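PDB 1UFO: hydrolase from Thermus thermophilus, which probably acts as a hydrolase of the alpha/beta hydrolase fold, although its substrate is not established. Local coordinates for residues S14-P20 and G51-F57; G167-V173 and L198-Y202. All coordinates share one frame; numbering follows the deposited sequence.

Contact 1: S14-P20 and G51-F57; sequences SVLARIP and GFLLLAF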
loop_
_atom_site.group_PDB
_atom_site.type_symbol
_atom_site.label_atom_id
_atom_site.label_comp_id
_atom_site.label_asym_id
_atom_site.label_seq_id
_atom_site.Cartn_x
_atom_site.Cartn_y
_atom_site.Cartn_z
ATOM N N SER A 14 7.719 25.901 -18.534
ATOM C CA SER A 14 8.802 24.989 -18.915
ATOM C C SER A 14 8.624 23.704 -18.104
ATOM O O SER A 14 8.765 23.724 -16.860
ATOM C CB SER A 14 10.178 25.581 -18.611
ATOM O OG SER A 14 11.162 24.712 -19.156
ATOM N N VAL A 15 8.281 22.627 -18.801
ATOM C CA VAL A 15 8.006 21.387 -18.067
ATOM C C VAL A 15 9.050 20.300 -18.347
ATOM O O VAL A 15 9.280 19.961 -19.512
ATOM C CB VAL A 15 6.604 20.895 -18.490
ATOM C CG1 VAL A 15 6.205 19.691 -17.693
ATOM C CG2 VAL A 15 5.577 21.982 -18.196
ATOM N N LEU A 16 9.704 19.769 -17.294
ATOM C CA LEU A 16 10.621 18.644 -17.467
ATOM C C LEU A 16 9.786 17.396 -17.767
ATOM O O LEU A 16 8.784 17.070 -17.087
ATOM C CB LEU A 16 11.448 18.468 -16.202
ATOM C CG LEU A 16 12.399 17.293 -16.198
ATOM C CD1 LEU A 16 13.441 17.583 -17.187
ATOM C CD2 LEU A 16 13.084 17.137 -14.771
ATOM N N ALA A 17 10.175 16.670 -18.778
ATOM C CA ALA A 17 9.444 15.467 -19.135
ATOM C C ALA A 17 10.317 14.236 -19.263
ATOM O O ALA A 17 11.424 14.313 -19.842
ATOM C CB ALA A 17 8.685 15.651 -20.462
ATOM N N ARG A 18 9.881 13.125 -18.706
ATOM C CA ARG A 18 10.615 11.868 -18.884
ATOM C C ARG A 18 9.668 11.044 -19.710
ATOM O O ARG A 18 8.605 10.576 -19.278
ATOM C CB ARG A 18 10.878 11.212 -17.526
ATOM C CG ARG A 18 11.806 10.056 -17.627
ATOM C CD ARG A 18 13.315 10.455 -17.334
ATOM N NE ARG A 18 14.090 9.211 -17.189
ATOM C CZ ARG A 18 13.717 8.235 -16.351
ATOM N NH1 ARG A 18 12.612 8.414 -15.594
ATOM N NH2 ARG A 18 14.363 7.045 -16.337
ATOM N N ILE A 19 10.058 10.866 -20.976
ATOM C CA ILE A 19 9.160 10.266 -21.954
ATOM C C ILE A 19 9.528 8.867 -22.420
ATOM O O ILE A 19 10.564 8.682 -23.084
ATOM C CB ILE A 19 9.058 11.208 -23.191
ATOM C CG1 ILE A 19 8.659 12.621 -22.721
ATOM C CG2 ILE A 19 8.103 10.578 -24.235
ATOM C CD1 ILE A 19 8.440 13.725 -23.935
ATOM N N PRO A 20 8.678 7.879 -22.137
ATOM C CA PRO A 20 9.010 6.502 -22.575
ATOM C C PRO A 20 8.637 6.399 -24.047
ATOM O O PRO A 20 7.793 7.150 -24.549
ATOM C CB PRO A 20 8.155 5.609 -21.683
ATOM C CG PRO A 20 6.921 6.479 -21.401
ATOM C CD PRO A 20 7.432 7.928 -21.346
ATOM N N GLY A 51 5.836 2.868 -18.626
ATOM C CA GLY A 51 4.947 3.459 -19.615
ATOM C C GLY A 51 4.309 4.787 -19.198
ATOM O O GLY A 51 3.472 5.337 -19.935
ATOM N N PHE A 52 4.673 5.335 -18.047
ATOM C CA PHE A 52 4.109 6.651 -17.650
ATOM C C PHE A 52 4.965 7.792 -18.154
ATOM O O PHE A 52 6.196 7.816 -17.941
ATOM C CB PHE A 52 3.996 6.719 -16.102
ATOM C CG PHE A 52 2.931 5.812 -15.574
ATOM C CD1 PHE A 52 3.157 4.449 -15.410
ATOM C CD2 PHE A 52 1.651 6.335 -15.283
ATOM C CE1 PHE A 52 2.112 3.620 -14.962
ATOM C CE2 PHE A 52 0.638 5.524 -14.846
ATOM C CZ PHE A 52 0.876 4.134 -14.682
ATOM N N LEU A 53 4.327 8.716 -18.915
ATOM C CA LEU A 53 5.027 9.897 -19.357
ATOM C C LEU A 53 4.996 10.858 -18.176
ATOM O O LEU A 53 3.909 11.363 -17.802
ATOM C CB LEU A 53 4.277 10.444 -20.615
ATOM C CG LEU A 53 4.999 11.513 -21.420
ATOM C CD1 LEU A 53 4.169 11.653 -22.730
ATOM C CD2 LEU A 53 5.096 12.833 -20.669
ATOM N N LEU A 54 6.139 11.052 -17.565
ATOM C CA LEU A 54 6.204 11.934 -16.370
ATOM C C LEU A 54 6.427 13.353 -16.759
ATOM O O LEU A 54 7.290 13.666 -17.594
ATOM C CB LEU A 54 7.360 11.556 -15.491
ATOM C CG LEU A 54 7.498 10.043 -15.240
ATOM C CD1 LEU A 54 8.796 9.831 -14.335
ATOM C CD2 LEU A 54 6.246 9.480 -14.563
ATOM N N LEU A 55 5.701 14.234 -16.100
ATOM C CA LEU A 55 5.837 15.688 -16.272
ATOM C C LEU A 55 6.025 16.354 -14.900
ATOM O O LEU A 55 5.346 15.975 -13.989
ATOM C CB LEU A 55 4.539 16.285 -16.829
ATOM C CG LEU A 55 4.116 15.710 -18.179
ATOM C CD1 LEU A 55 2.744 16.348 -18.615
ATOM C CD2 LEU A 55 5.098 16.101 -19.261
ATOM N N ALA A 56 6.910 17.345 -14.801
ATOM C CA ALA A 56 7.069 18.096 -13.541
ATOM C C ALA A 56 7.548 19.481 -13.884
ATOM O O ALA A 56 8.309 19.659 -14.847
ATOM C CB ALA A 56 8.095 17.390 -12.662
ATOM N N PHE A 57 7.081 20.480 -13.150
ATOM C CA PHE A 57 7.601 21.809 -13.376
ATOM C C PHE A 57 7.893 22.421 -12.027
ATOM O O PHE A 57 7.415 21.919 -10.983
ATOM C CB PHE A 57 6.631 22.661 -14.191
ATOM C CG PHE A 57 5.283 22.926 -13.513
ATOM C CD1 PHE A 57 5.072 24.131 -12.814
ATOM C CD2 PHE A 57 4.245 21.961 -13.558
ATOM C CE1 PHE A 57 3.816 24.381 -12.170
ATOM C CE2 PHE A 57 2.993 22.202 -12.931
ATOM C CZ PHE A 57 2.790 23.422 -12.239
#
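The guanidinium of Arg-18 has CD1 of Leu-54 at its edge, near its plane, and its NH2 continues to a salt bridge with Glu-49. The Phe-57 ring turns away from strand 14-20 and meets Phe-88 edge-to-face, so across the contact this residue offers CB, 3.6 Å from Ser-14 O.

Strands 14-20 and 52-56 run antiparallel at 170°. Strand 13-20 opposes 3-10 as well, as the second strand of an alpha/beta hydrolase sheet does; 52-56 then runs parallel to 25-30. Leu-16 with Ala-56 and Arg-18 with Leu-54 are hydrogen-bonded pairs, Leu-16 N to Ala-56 O being 2.8 Å. Between them, the non-hydrogen-bonded pair brings Ala-17 CB to Leu-55 CD2 at 3.8 Å; the small alanine suits a place its longer neighbour fills. Val-15 holds CG1 anti to its backbone N (chi1 -175°), 3.9 Å from Leu-55 CB. The Pro-20 ring lies against Gly-51, CG to C 3.8 Å; at phi 114° any CB there would jam against the preceding carbonyl.

Leu-55 and Leu-53 pack on Ala-99 and Phe-103 of helix 77-103, while Arg-18 carries its charge outward from the other face; four backbone bonds supply the directional link between the strands.

Contact 2: G167-V173 and L198-Y202; sequences GEAYGGV and LRPHY
A single direct hydrogen bond links the segments: Tyr-202 OH donates to Val-173 O at 2.7 Å, in the carbonyl plane and on a lone pair. A water adds three more bonds, giving protons to Gly-167 O and His-201 O and accepting one from Gly-172 N at 2.9 Å, so it satisfies backbone groups of both segments.

Leu-198, its CG beside the backbone N (chi1 -71°), places CD2 over the centre of the Tyr-170 ring, 3.7 Å from the centroid, a CH-pi contact in which the branched leucine end meets the flat face. Gly-172 CA makes a second one over the Tyr-202 ring, 4.0 Å from its centroid. The His-201 imidazole covers the Gly-167 to Glu-168 peptide, with Gly-167 C 3.4 Å from CG; a CB on Gly-167 would collide with this ring. Glu-168 runs beside the histidine, OE1 3.5 Å from CE1.

The two tyrosines cross at about a right angle. Tyr-202 OH sits at the edge of the Tyr-170 ring, in its plane and 3.5 Å from CD1, while Tyr-170 CB approaches Tyr-202 CE1. A phenylalanine in place of Tyr-202 would probably leave the Val-173 carbonyl without this donor and the ring less firmly fixed.

The type I' turn from Tyr-170 to Val-173 carries Gly-172 CA to the Tyr-202 ring face and Val-173 O to its hydroxyl; positive phi is why glycines suit its central places, Gly-171 and Gly-172.

Tyr-170 bonds through OH to His-120 and packs on Leu-123 of helix 114-124. Leu-198 and Tyr-202 rest on Leu-175 of strand 175-180. The contact joins the loop before that strand to the 3-10 turn after helix 188-198.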
loop_
_atom_site.group_PDB
_atom_site.type_symbol
_atom_site.label_atom_id
_atom_site.label_comp_id
_atom_site.label_asym_id
_atom_site.label_seq_id
_atom_site.Cartn_x
_atom_site.Cartn_y
_atom_site.Cartn_z
ATOM N N GLY A 167 -14.823 17.186 0.729
ATOM C CA GLY A 167 -14.787 15.866 0.081
ATOM C C GLY A 167 -15.817 15.638 -0.978
ATOM O O GLY A 167 -15.640 14.904 -1.919
ATOM N N GLU A 168 -16.940 16.303 -0.807
ATOM C CA GLU A 168 -17.984 16.130 -1.780
ATOM C C GLU A 168 -17.570 16.672 -3.169
ATOM O O GLU A 168 -18.151 16.269 -4.179
ATOM C CB GLU A 168 -19.240 16.803 -1.238
ATOM C CG GLU A 168 -19.211 18.319 -1.174
ATOM C CD GLU A 168 -18.375 18.911 -0.053
ATOM O OE1 GLU A 168 -18.029 18.227 0.955
ATOM O OE2 GLU A 168 -18.090 20.134 -0.181
ATOM N N ALA A 169 -16.551 17.526 -3.262
ATOM C CA ALA A 169 -16.135 18.065 -4.563
ATOM C C ALA A 169 -15.081 17.142 -5.237
ATOM O O ALA A 169 -14.768 17.328 -6.409
ATOM C CB ALA A 169 -15.517 19.501 -4.377
ATOM N N TYR A 170 -14.579 16.158 -4.472
ATOM C CA TYR A 170 -13.515 15.232 -4.991
ATOM C C TYR A 170 -14.001 14.211 -5.997
ATOM O O TYR A 170 -13.177 13.563 -6.667
ATOM C CB TYR A 170 -12.854 14.470 -3.832
ATOM C CG TYR A 170 -11.838 15.276 -2.990
ATOM C CD1 TYR A 170 -10.596 14.692 -2.640
ATOM C CD2 TYR A 170 -12.103 16.568 -2.495
ATOM C CE1 TYR A 170 -9.643 15.370 -1.850
ATOM C CE2 TYR A 170 -11.155 17.249 -1.687
ATOM C CZ TYR A 170 -9.954 16.646 -1.372
ATOM O OH TYR A 170 -9.102 17.285 -0.568
ATOM N N GLY A 171 -15.335 14.048 -6.112
ATOM C CA GLY A 171 -15.867 13.132 -7.096
ATOM C C GLY A 171 -15.404 11.678 -7.032
ATOM O O GLY A 171 -15.387 10.978 -8.061
ATOM N N GLY A 172 -14.998 11.278 -5.839
ATOM C CA GLY A 172 -14.558 9.912 -5.629
ATOM C C GLY A 172 -13.295 9.580 -6.417
ATOM O O GLY A 172 -13.030 8.410 -6.628
ATOM N N VAL A 173 -12.505 10.581 -6.806
ATOM C CA VAL A 173 -11.278 10.292 -7.565
ATOM C C VAL A 173 -10.345 9.384 -6.705
ATOM O O VAL A 173 -10.061 9.685 -5.541
ATOM C CB VAL A 173 -10.509 11.587 -7.843
ATOM C CG1 VAL A 173 -9.081 11.276 -8.343
ATOM C CG2 VAL A 173 -11.336 12.426 -8.878
ATOM N N LEU A 198 -12.301 12.852 4.635
ATOM C CA LEU A 198 -12.781 12.505 3.305
ATOM C C LEU A 198 -13.619 11.218 3.282
ATOM O O LEU A 198 -14.424 11.084 2.352
ATOM C CB LEU A 198 -11.572 12.252 2.374
ATOM C CG LEU A 198 -10.825 13.565 2.031
ATOM C CD1 LEU A 198 -9.545 13.260 1.258
ATOM C CD2 LEU A 198 -11.644 14.486 1.166
ATOM N N ARG A 199 -13.369 10.322 4.231
ATOM C CA ARG A 199 -14.075 9.027 4.260
ATOM C C ARG A 199 -15.562 9.012 3.947
ATOM O O ARG A 199 -15.996 8.186 3.151
ATOM C CB ARG A 199 -13.877 8.314 5.591
ATOM C CG ARG A 199 -14.796 7.121 5.739
ATOM C CD ARG A 199 -14.732 6.630 7.206
ATOM N NE ARG A 199 -15.275 7.619 8.145
ATOM C CZ ARG A 199 -16.555 7.947 8.261
ATOM N NH1 ARG A 199 -16.905 8.873 9.141
ATOM N NH2 ARG A 199 -17.486 7.341 7.534
ATOM N N PRO A 200 -16.372 9.908 4.537
ATOM C CA PRO A 200 -17.813 9.887 4.250
ATOM C C PRO A 200 -18.138 10.204 2.796
ATOM O O PRO A 200 -19.228 9.894 2.323
ATOM C CB PRO A 200 -18.369 10.947 5.187
ATOM C CG PRO A 200 -17.265 11.147 6.267
ATOM C CD PRO A 200 -16.023 10.951 5.532
ATOM N N HIS A 201 -17.183 10.834 2.105
ATOM C CA HIS A 201 -17.352 11.204 0.703
ATOM C C HIS A 201 -16.772 10.210 -0.326
ATOM O O HIS A 201 -16.778 10.474 -1.529
ATOM C CB HIS A 201 -16.716 12.593 0.500
ATOM C CG HIS A 201 -17.302 13.644 1.383
ATOM N ND1 HIS A 201 -18.577 14.129 1.206
ATOM C CD2 HIS A 201 -16.795 14.299 2.461
ATOM C CE1 HIS A 201 -18.839 15.041 2.133
ATOM N NE2 HIS A 201 -17.774 15.164 2.908
ATOM N N TYR A 202 -16.252 9.106 0.162
ATOM C CA TYR A 202 -15.697 8.024 -0.645
ATOM C C TYR A 202 -16.438 6.706 -0.232
ATOM O O TYR A 202 -15.830 5.698 0.194
ATOM C CB TYR A 202 -14.206 7.915 -0.397
ATOM C CG TYR A 202 -13.411 8.867 -1.273
ATOM C CD1 TYR A 202 -13.292 10.229 -0.984
ATOM C CD2 TYR A 202 -12.793 8.388 -2.388
ATOM C CE1 TYR A 202 -12.542 11.082 -1.845
ATOM C CE2 TYR A 202 -12.066 9.168 -3.222
ATOM C CZ TYR A 202 -11.933 10.544 -2.928
ATOM O OH TYR A 202 -11.096 11.354 -3.688
HETATM O O HOH W 1 -15.826 12.365 -3.290
#

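Contact 1 and contact 2 lie on opposite sides of the chain's centre, with their own centres 28 Å apart and their nearest atoms about 13 Å apart. Contact 1 closes before contact 2 opens. The first lies in the part of the mixed sheet formed by 3-10, 13-20 and 52-56; the second joins the loop before strand 175-180 to the one between helix 188-198 and strand 207-212. Ser-113, His-217 and Asp-183 probably form the Ser-His-Asp catalytic triad, with Ser-113 on the nucleophile elbow, as in other alpha/beta hydrolases; none belongs to either contact. Contact 2 packs against helix 114-124, which follows Ser-113, and strand 175-180, which precedes Asp-183.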